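Local coordinates for protein phosphoribosylformylglycinamidine synthase 2 (Thermus thermophilus, PDB 3VIU) that belongs to the PurM-like AIR synthase-related family, with two pairs of N- and C-terminal domains in one chain, and binds adenosine-5'-diphosphate and a magnesium ion, at residues Glu131-Ser134 with Arg135-Lys139; Arg371-Pro374 with Glu375-Arg378; Leu399-Pro402 with Asn403-Ser406. All coordinates share one frame; numbering follows the deposited sequence.

Interaction 1: Glu131-Ser134 with Arg135-Lys139; sequences EARS and RYLLK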
ATOM      1  N   GLU A 131      -5.600  14.026 -20.305  1.00 22.08           N
ATOM      2  CA  GLU A 131      -4.502  14.986 -20.285  1.00 20.23           C
ATOM      3  C   GLU A 131      -3.150  14.352 -20.572  1.00 20.79           C
ATOM      4  O   GLU A 131      -2.804  13.311 -20.013  1.00 21.45           O
ATOM      5  CB  GLU A 131      -4.479  15.689 -18.939  1.00 17.86           C
ATOM      6  CG  GLU A 131      -5.687  16.552 -18.748  1.00 20.05           C
ATOM      7  CD  GLU A 131      -5.874  16.999 -17.325  1.00 21.53           C
ATOM      8  OE1 GLU A 131      -4.854  17.181 -16.629  1.00 22.97           O
ATOM      9  OE2 GLU A 131      -7.041  17.182 -16.907  1.00 21.36           O
ATOM     10  N   ALA A 132      -2.386  15.003 -21.442  1.00 21.09           N
ATOM     11  CA  ALA A 132      -1.074  14.522 -21.851  1.00 21.19           C
ATOM     12  C   ALA A 132      -0.153  14.121 -20.711  1.00 20.19           C
ATOM     13  O   ALA A 132       0.437  13.042 -20.747  1.00 21.44           O
ATOM     14  CB  ALA A 132      -0.384  15.568 -22.725  1.00 20.72           C
ATOM     15  N   ARG A 133      -0.014  14.972 -19.703  1.00 19.72           N
ATOM     16  CA  ARG A 133       0.885  14.631 -18.610  1.00 19.74           C
ATOM     17  C   ARG A 133       0.423  13.388 -17.874  1.00 19.22           C
ATOM     18  O   ARG A 133       1.236  12.531 -17.533  1.00 18.79           O
ATOM     19  CB  ARG A 133       1.053  15.798 -17.627  1.00 19.06           C
ATOM     20  CG  ARG A 133       2.121  15.524 -16.559  1.00 20.49           C
ATOM     21  CD  ARG A 133       2.424  16.762 -15.719  1.00 21.94           C
ATOM     22  NE  ARG A 133       3.305  16.504 -14.575  1.00 19.12           N
ATOM     23  CZ  ARG A 133       4.513  15.948 -14.655  1.00 19.62           C
ATOM     24  NH1 ARG A 133       5.002  15.571 -15.829  1.00 21.11           N
ATOM     25  NH2 ARG A 133       5.245  15.787 -13.558  1.00 16.49           N
ATOM     26  N   SER A 134      -0.878  13.268 -17.641  1.00 19.03           N
ATOM     27  CA  SER A 134      -1.383  12.094 -16.946  1.00 20.83           C
ATOM     28  C   SER A 134      -0.959  10.828 -17.680  1.00 20.85           C
ATOM     29  O   SER A 134      -0.518   9.863 -17.057  1.00 21.36           O
ATOM     30  CB  SER A 134      -2.906  12.144 -16.832  1.00 22.23           C
ATOM     31  OG  SER A 134      -3.316  13.246 -16.055  1.00 22.76           O
ATOM     32  N   ARG A 135      -1.087  10.832 -19.004  1.00 21.92           N
ATOM     33  CA  ARG A 135      -0.695   9.671 -19.794  1.00 23.58           C
ATOM     34  C   ARG A 135       0.803   9.445 -19.658  1.00 21.91           C
ATOM     35  O   ARG A 135       1.262   8.316 -19.499  1.00 22.07           O
ATOM     36  CB  ARG A 135      -1.039   9.864 -21.274  1.00 25.63           C
ATOM     37  CG  ARG A 135      -2.515   9.749 -21.612  1.00 31.23           C
ATOM     38  CD  ARG A 135      -2.710   9.525 -23.116  1.00 35.98           C
ATOM     39  NE  ARG A 135      -2.185  10.619 -23.938  1.00 40.90           N
ATOM     40  CZ  ARG A 135      -2.828  11.761 -24.182  1.00 42.84           C
ATOM     41  NH1 ARG A 135      -4.038  11.973 -23.671  1.00 42.14           N
ATOM     42  NH2 ARG A 135      -2.261  12.696 -24.942  1.00 41.20           N
ATOM     43  N   TYR A 136       1.566  10.529 -19.723  1.00 20.88           N
ATOM     44  CA  TYR A 136       3.013  10.435 -19.604  1.00 19.52           C
ATOM     45  C   TYR A 136       3.425   9.760 -18.286  1.00 18.38           C
ATOM     46  O   TYR A 136       4.162   8.777 -18.287  1.00 19.84           O
ATOM     47  CB  TYR A 136       3.639  11.833 -19.687  1.00 17.66           C
ATOM     48  CG  TYR A 136       5.145  11.837 -19.540  1.00 18.16           C
ATOM     49  CD1 TYR A 136       5.971  11.502 -20.611  1.00 18.59           C
ATOM     50  CD2 TYR A 136       5.742  12.156 -18.323  1.00 18.00           C
ATOM     51  CE1 TYR A 136       7.355  11.481 -20.474  1.00 18.27           C
ATOM     52  CE2 TYR A 136       7.124  12.138 -18.172  1.00 18.34           C
ATOM     53  CZ  TYR A 136       7.925  11.799 -19.252  1.00 19.43           C
ATOM     54  OH  TYR A 136       9.296  11.766 -19.105  1.00 18.61           O
ATOM     55  N   LEU A 137       2.947  10.289 -17.167  1.00 16.69           N
ATOM     56  CA  LEU A 137       3.289   9.738 -15.860  1.00 15.84           C
ATOM     57  C   LEU A 137       2.895   8.272 -15.725  1.00 15.24           C
ATOM     58  O   LEU A 137       3.647   7.471 -15.172  1.00 12.57           O
ATOM     59  CB  LEU A 137       2.636  10.574 -14.754  1.00 15.50           C
ATOM     60  CG  LEU A 137       3.217  11.987 -14.635  1.00 16.43           C
ATOM     61  CD1 LEU A 137       2.350  12.888 -13.755  1.00 15.89           C
ATOM     62  CD2 LEU A 137       4.618  11.870 -14.079  1.00 18.05           C
ATOM     63  N   LEU A 138       1.718   7.924 -16.236  1.00 16.17           N
ATOM     64  CA  LEU A 138       1.227   6.552 -16.173  1.00 15.67           C
ATOM     65  C   LEU A 138       2.182   5.649 -16.953  1.00 16.35           C
ATOM     66  O   LEU A 138       2.555   4.575 -16.485  1.00 16.63           O
ATOM     67  CB  LEU A 138      -0.171   6.466 -16.787  1.00 14.63           C
ATOM     68  CG  LEU A 138      -1.158   5.375 -16.349  1.00 15.68           C
ATOM     69  CD1 LEU A 138      -2.141   5.105 -17.497  1.00 12.05           C
ATOM     70  CD2 LEU A 138      -0.434   4.104 -15.986  1.00 14.52           C
ATOM     71  N   LYS A 139       2.578   6.082 -18.145  1.00 15.35           N
ATOM     72  CA  LYS A 139       3.486   5.281 -18.945  1.00 17.85           C
ATOM     73  C   LYS A 139       4.805   5.137 -18.201  1.00 17.84           C
ATOM     74  O   LYS A 139       5.339   4.038 -18.086  1.00 19.33           O
ATOM     75  CB  LYS A 139       3.709   5.924 -20.315  1.00 18.44           C
ATOM     76  CG  LYS A 139       2.576   5.695 -21.307  1.00 21.46           C
ATOM     77  CD  LYS A 139       2.656   6.677 -22.470  1.00 24.96           C
ATOM     78  CE  LYS A 139       1.936   6.154 -23.697  1.00 27.34           C
ATOM     79  NZ  LYS A 139       0.520   5.837 -23.419  1.00 30.56           N
TER
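Arg135 lies back over the first turn of helix 132-152, whose N-cap is Glu131. Its N donates to Glu131 O (3.2 Å). The side chain bends at chi3 (-61°), which lays one face of the guanidinium over Ala132. Of the guanidinium, NH2 comes nearest Ala132, 3.8 Å from its CA, toward the rim of that face. NH1 also makes a weak bond to Glu130 O. Tyr136 N donates to Ala132 O at 2.9 Å. Tyr136 CB rests 3.3 Å from Arg133 O. Leu137 N donates to Arg133 O at 2.8 Å. Its CD1 methyl sits over the centre of one guanidinium face of Arg133, 3.8 Å from NE. Arg133 is extended from CG to NE and runs past this leucine; its NH2 bonds to Ala92 O. Leu138 N donates to Ser134 O at 3.1 Å. Ser134 OG turns back to Pro128 O, and Glu131 pairs with Arg168. The helix belongs to the beta-alpha-beta unit of strands 116-126 and 156-163. Both arginines thus lay a guanidinium face on hydrocarbon and turn N-H groups to carbonyls, firmly in Arg133 and weakly in Arg135.

Interaction 2: Arg371-Pro374 with Glu375-Arg378; sequences REDP and EVRR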
ATOM      1  N   ARG A 371      -9.096  22.685  10.923  1.00 22.72           N
ATOM      2  CA  ARG A 371     -10.375  23.303  10.619  1.00 23.81           C
ATOM      3  C   ARG A 371     -10.683  22.915   9.189  1.00 24.13           C
ATOM      4  O   ARG A 371      -9.868  23.130   8.283  1.00 24.17           O
ATOM      5  CB  ARG A 371     -10.323  24.831  10.733  1.00 25.24           C
ATOM      6  CG  ARG A 371     -11.707  25.458  10.662  1.00 27.74           C
ATOM      7  CD  ARG A 371     -11.692  26.969  10.819  1.00 30.96           C
ATOM      8  NE  ARG A 371     -11.566  27.648   9.538  1.00 35.87           N
ATOM      9  CZ  ARG A 371     -10.479  28.302   9.146  1.00 40.28           C
ATOM     10  NH1 ARG A 371      -9.419  28.364   9.948  1.00 41.41           N
ATOM     11  NH2 ARG A 371     -10.454  28.895   7.954  1.00 40.11           N
ATOM     12  N   GLU A 372     -11.858  22.341   8.981  1.00 23.06           N
ATOM     13  CA  GLU A 372     -12.239  21.913   7.648  1.00 23.30           C
ATOM     14  C   GLU A 372     -12.361  23.035   6.616  1.00 21.77           C
ATOM     15  O   GLU A 372     -12.880  24.117   6.898  1.00 20.80           O
ATOM     16  CB  GLU A 372     -13.551  21.126   7.702  1.00 22.95           C
ATOM     17  CG  GLU A 372     -14.015  20.676   6.338  1.00 23.71           C
ATOM     18  CD  GLU A 372     -15.082  19.611   6.405  1.00 25.62           C
ATOM     19  OE1 GLU A 372     -16.110  19.834   7.085  1.00 22.87           O
ATOM     20  OE2 GLU A 372     -14.884  18.551   5.770  1.00 25.79           O
ATOM     21  N   ASP A 373     -11.861  22.751   5.418  1.00 20.68           N
ATOM     22  CA  ASP A 373     -11.918  23.667   4.287  1.00 20.08           C
ATOM     23  C   ASP A 373     -13.418  23.886   4.005  1.00 21.26           C
ATOM     24  O   ASP A 373     -14.144  22.947   3.662  1.00 18.90           O
ATOM     25  CB  ASP A 373     -11.204  23.008   3.098  1.00 19.39           C
ATOM     26  CG  ASP A 373     -11.239  23.844   1.835  1.00 20.73           C
ATOM     27  OD1 ASP A 373     -10.499  23.490   0.899  1.00 23.40           O
ATOM     28  OD2 ASP A 373     -11.994  24.834   1.761  1.00 23.05           O
ATOM     29  N   PRO A 374     -13.903  25.127   4.167  1.00 19.89           N
ATOM     30  CA  PRO A 374     -15.322  25.397   3.923  1.00 21.95           C
ATOM     31  C   PRO A 374     -15.843  24.923   2.570  1.00 21.83           C
ATOM     32  O   PRO A 374     -17.017  24.573   2.442  1.00 21.03           O
ATOM     33  CB  PRO A 374     -15.433  26.916   4.110  1.00 20.26           C
ATOM     34  CG  PRO A 374     -14.047  27.409   3.789  1.00 21.99           C
ATOM     35  CD  PRO A 374     -13.173  26.372   4.457  1.00 19.25           C
ATOM     36  N   GLU A 375     -14.975  24.900   1.566  1.00 21.71           N
ATOM     37  CA  GLU A 375     -15.396  24.463   0.240  1.00 23.25           C
ATOM     38  C   GLU A 375     -15.662  22.969   0.217  1.00 21.14           C
ATOM     39  O   GLU A 375     -16.529  22.498  -0.520  1.00 22.22           O
ATOM     40  CB  GLU A 375     -14.347  24.840  -0.814  1.00 25.45           C
ATOM     41  CG  GLU A 375     -14.123  26.341  -0.889  1.00 32.11           C
ATOM     42  CD  GLU A 375     -15.425  27.120  -1.081  1.00 34.36           C
ATOM     43  OE1 GLU A 375     -15.508  28.270  -0.588  1.00 32.38           O
ATOM     44  OE2 GLU A 375     -16.355  26.580  -1.728  1.00 36.73           O
ATOM     45  N   VAL A 376     -14.917  22.219   1.017  1.00 19.73           N
ATOM     46  CA  VAL A 376     -15.139  20.781   1.087  1.00 20.34           C
ATOM     47  C   VAL A 376     -16.534  20.544   1.676  1.00 20.63           C
ATOM     48  O   VAL A 376     -17.298  19.729   1.163  1.00 22.00           O
ATOM     49  CB  VAL A 376     -14.079  20.085   1.971  1.00 19.58           C
ATOM     50  CG1 VAL A 376     -14.483  18.648   2.246  1.00 17.81           C
ATOM     51  CG2 VAL A 376     -12.728  20.124   1.272  1.00 20.52           C
ATOM     52  N   ARG A 377     -16.865  21.270   2.741  1.00 20.29           N
ATOM     53  CA  ARG A 377     -18.167  21.136   3.378  1.00 20.95           C
ATOM     54  C   ARG A 377     -19.263  21.538   2.389  1.00 21.85           C
ATOM     55  O   ARG A 377     -20.238  20.810   2.189  1.00 22.63           O
ATOM     56  CB  ARG A 377     -18.232  22.019   4.632  1.00 21.24           C
ATOM     57  CG  ARG A 377     -19.486  21.824   5.491  1.00 25.14           C
ATOM     58  CD  ARG A 377     -19.435  22.682   6.751  1.00 28.61           C
ATOM     59  NE  ARG A 377     -20.559  22.432   7.650  1.00 32.40           N
ATOM     60  CZ  ARG A 377     -20.691  22.972   8.863  1.00 34.44           C
ATOM     61  NH1 ARG A 377     -19.762  23.798   9.330  1.00 33.64           N
ATOM     62  NH2 ARG A 377     -21.755  22.692   9.610  1.00 32.66           N
ATOM     63  N   ARG A 378     -19.092  22.697   1.763  1.00 21.52           N
ATOM     64  CA  ARG A 378     -20.059  23.202   0.795  1.00 22.27           C
ATOM     65  C   ARG A 378     -20.396  22.126  -0.243  1.00 21.02           C
ATOM     66  O   ARG A 378     -21.566  21.852  -0.512  1.00 19.90           O
ATOM     67  CB  ARG A 378     -19.487  24.438   0.104  1.00 25.31           C
ATOM     68  CG  ARG A 378     -20.463  25.216  -0.746  1.00 30.47           C
ATOM     69  CD  ARG A 378     -19.732  26.341  -1.468  1.00 36.41           C
ATOM     70  NE  ARG A 378     -20.644  27.315  -2.063  1.00 41.51           N
ATOM     71  CZ  ARG A 378     -21.636  27.007  -2.896  1.00 42.71           C
ATOM     72  NH1 ARG A 378     -21.853  25.741  -3.237  1.00 42.06           N
ATOM     73  NH2 ARG A 378     -22.407  27.966  -3.392  1.00 42.00           N
TER
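The carboxylate of Asp373 receives Glu375 N from above its plane. Asp373 OD2 lies 3.0 Å from that nitrogen, which stands 48° out of the plane. The other oxygen, Asp373 OD1, forms a salt bridge with Arg534. The carboxylates of Asp373 and Glu375 are turned 79° apart, and their oxygens stay separate. Besides N, the aliphatic CB and CG of Glu375 lie against Asp373 OD2, CB at 3.5 Å. The carboxylate of Glu372 meets hydrocarbon from the helix: OE2 is 3.5 Å from Val376 CG1, and OE1 is 3.9 Å from Arg377 CB. Glu372 reaches there with CG anti to the backbone N (chi1 179°) and the chain extended. Its OE1 pairs with Arg380, whereas Arg377 NE pairs with Glu381. This is an N-terminal cap. Asp373 is the N-cap of helix 374-380, and its bond to the N-H two residues on makes an Asx turn. Pro374 takes the first helical position, where a proline's lack of an N-H costs no helix bond. The bonds that Asp373 O accepts from Val376 N and Arg377 N are both weak. The first firm helical bond is Arg378 N to Pro374 O (2.9 Å). The negative charges of Asp373 and Glu375 would probably interact favourably with the positive end of the helix dipole. On the flank of Val376, its CG2 methyl packs 3.7 Å from Asp373 CB. Glu372 also touches His499, and Asp373 Glu496, on helix 495-515.

Interaction 3: Leu399-Pro402 with Asn403-Ser406; sequences LASP and NLAS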
ATOM      1  N   LEU A 399     -18.399   1.388 -17.778  1.00 14.14           N
ATOM      2  CA  LEU A 399     -17.409   0.362 -18.062  1.00 14.46           C
ATOM      3  C   LEU A 399     -16.273   0.984 -18.860  1.00 14.93           C
ATOM      4  O   LEU A 399     -15.120   0.612 -18.687  1.00 15.94           O
ATOM      5  CB  LEU A 399     -18.042  -0.795 -18.849  1.00 14.13           C
ATOM      6  CG  LEU A 399     -18.917  -1.778 -18.063  1.00 11.52           C
ATOM      7  CD1 LEU A 399     -19.694  -2.646 -19.017  1.00 10.51           C
ATOM      8  CD2 LEU A 399     -18.051  -2.646 -17.156  1.00 10.23           C
ATOM      9  N   ALA A 400     -16.604   1.953 -19.711  1.00 16.34           N
ATOM     10  CA  ALA A 400     -15.607   2.630 -20.545  1.00 15.29           C
ATOM     11  C   ALA A 400     -14.826   3.727 -19.814  1.00 16.29           C
ATOM     12  O   ALA A 400     -13.908   4.319 -20.376  1.00 15.69           O
ATOM     13  CB  ALA A 400     -16.276   3.209 -21.780  1.00 13.84           C
ATOM     14  N   SER A 401     -15.194   3.998 -18.566  1.00 17.29           N
ATOM     15  CA  SER A 401     -14.510   5.012 -17.777  1.00 18.32           C
ATOM     16  C   SER A 401     -13.140   4.508 -17.372  1.00 20.38           C
ATOM     17  O   SER A 401     -13.010   3.404 -16.848  1.00 20.23           O
ATOM     18  CB  SER A 401     -15.296   5.341 -16.509  1.00 20.36           C
ATOM     19  OG  SER A 401     -14.457   5.985 -15.556  1.00 22.74           O
ATOM     20  N   PRO A 402     -12.095   5.313 -17.607  1.00 21.48           N
ATOM     21  CA  PRO A 402     -10.723   4.936 -17.255  1.00 21.47           C
ATOM     22  C   PRO A 402     -10.542   4.505 -15.789  1.00 20.97           C
ATOM     23  O   PRO A 402      -9.573   3.826 -15.448  1.00 22.10           O
ATOM     24  CB  PRO A 402      -9.930   6.193 -17.594  1.00 21.10           C
ATOM     25  CG  PRO A 402     -10.654   6.702 -18.801  1.00 22.87           C
ATOM     26  CD  PRO A 402     -12.108   6.562 -18.392  1.00 21.78           C
ATOM     27  N   ASN A 403     -11.467   4.898 -14.926  1.00 18.18           N
ATOM     28  CA  ASN A 403     -11.378   4.537 -13.522  1.00 17.57           C
ATOM     29  C   ASN A 403     -12.060   3.202 -13.222  1.00 17.42           C
ATOM     30  O   ASN A 403     -11.869   2.635 -12.147  1.00 17.96           O
ATOM     31  CB  ASN A 403     -12.002   5.644 -12.658  1.00 20.05           C
ATOM     32  CG  ASN A 403     -11.078   6.851 -12.478  1.00 22.85           C
ATOM     33  OD1 ASN A 403     -11.545   7.985 -12.335  1.00 24.88           O
ATOM     34  ND2 ASN A 403      -9.769   6.608 -12.461  1.00 19.11           N
ATOM     35  N   LEU A 404     -12.840   2.696 -14.174  1.00 15.20           N
ATOM     36  CA  LEU A 404     -13.565   1.441 -13.986  1.00 15.25           C
ATOM     37  C   LEU A 404     -13.215   0.343 -14.998  1.00 15.04           C
ATOM     38  O   LEU A 404     -13.507  -0.826 -14.772  1.00 14.81           O
ATOM     39  CB  LEU A 404     -15.063   1.718 -14.038  1.00 12.45           C
ATOM     40  CG  LEU A 404     -15.499   2.861 -13.118  1.00 12.62           C
ATOM     41  CD1 LEU A 404     -16.953   3.263 -13.401  1.00  7.00           C
ATOM     42  CD2 LEU A 404     -15.315   2.417 -11.675  1.00 10.62           C
ATOM     43  N   ALA A 405     -12.588   0.727 -16.104  1.00 15.48           N
ATOM     44  CA  ALA A 405     -12.200  -0.210 -17.154  1.00 16.02           C
ATOM     45  C   ALA A 405     -11.077  -1.171 -16.745  1.00 16.42           C
ATOM     46  O   ALA A 405     -10.414  -0.985 -15.731  1.00 17.61           O
ATOM     47  CB  ALA A 405     -11.792   0.565 -18.397  1.00 16.08           C
ATOM     48  N   SER A 406     -10.868  -2.196 -17.558  1.00 16.93           N
ATOM     49  CA  SER A 406      -9.844  -3.203 -17.296  1.00 17.12           C
ATOM     50  C   SER A 406      -8.422  -2.639 -17.170  1.00 17.81           C
ATOM     51  O   SER A 406      -8.014  -1.808 -17.980  1.00 15.60           O
ATOM     52  CB  SER A 406      -9.881  -4.252 -18.410  1.00 15.55           C
ATOM     53  OG  SER A 406      -8.858  -5.209 -18.240  1.00 17.73           O
TER
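Ser401 O is gripped by two backbone N-H groups. Leu404 N and Ala405 N each lie 2.8 Å from this oxygen. They come from different directions: Ala405 N is nearly in line with the C=O, while Leu404 N stands 49° out of the carbonyl plane. The bond from Leu404 closes a beta turn with Pro402 and Asn403 at its corners, and their backbone angles are near those of type I. The side chain of Ser401 adds an ST turn. Its OG accepts from Asn403 N at 3.2 Å. That follows from chi1 of 162°, which places OG anti to the backbone N and beside the carbonyl carbon. One serine therefore holds three successive N-H groups. Leu404 CD1 rests 4.1 Å from Ser401 CB. The methyl of Ala405 sits close to two carbonyl oxygens, 3.3 Å from Leu399 O and 3.5 Å from Ser401 O. The turn lies in the link between helix 391-399 and helix 408-411. Pro402 and Asn403 pack on Phe163 at strand 156-163, an outermost strand of its sheet within the chain. On helix 708-723, Leu399 touches Leu711, Ala405 touches Pro718 and Ser406 touches Trp715.

The three contacts follow one another along the chain, and none touches another. Interactions 1 and 3 are the nearer pair, with centres 16 Å apart and nearest atoms about 8 Å apart. Both involve the same beta-alpha-beta unit: interaction 1 opens its helix, and interaction 3 packs on its strand 156-163. Helix 708-723 borders both, through Val722 in the first case and Leu711, Trp715 and Pro718 in the second. Interaction 2 lies at the surface, its centre 30 Å from each of the others. None of the three supplies a residue to the adenosine-5'-diphosphate pocket or the magnesium site. The side chain of Leu404 in interaction 3 is about 10 Å from a bound magnesium ion.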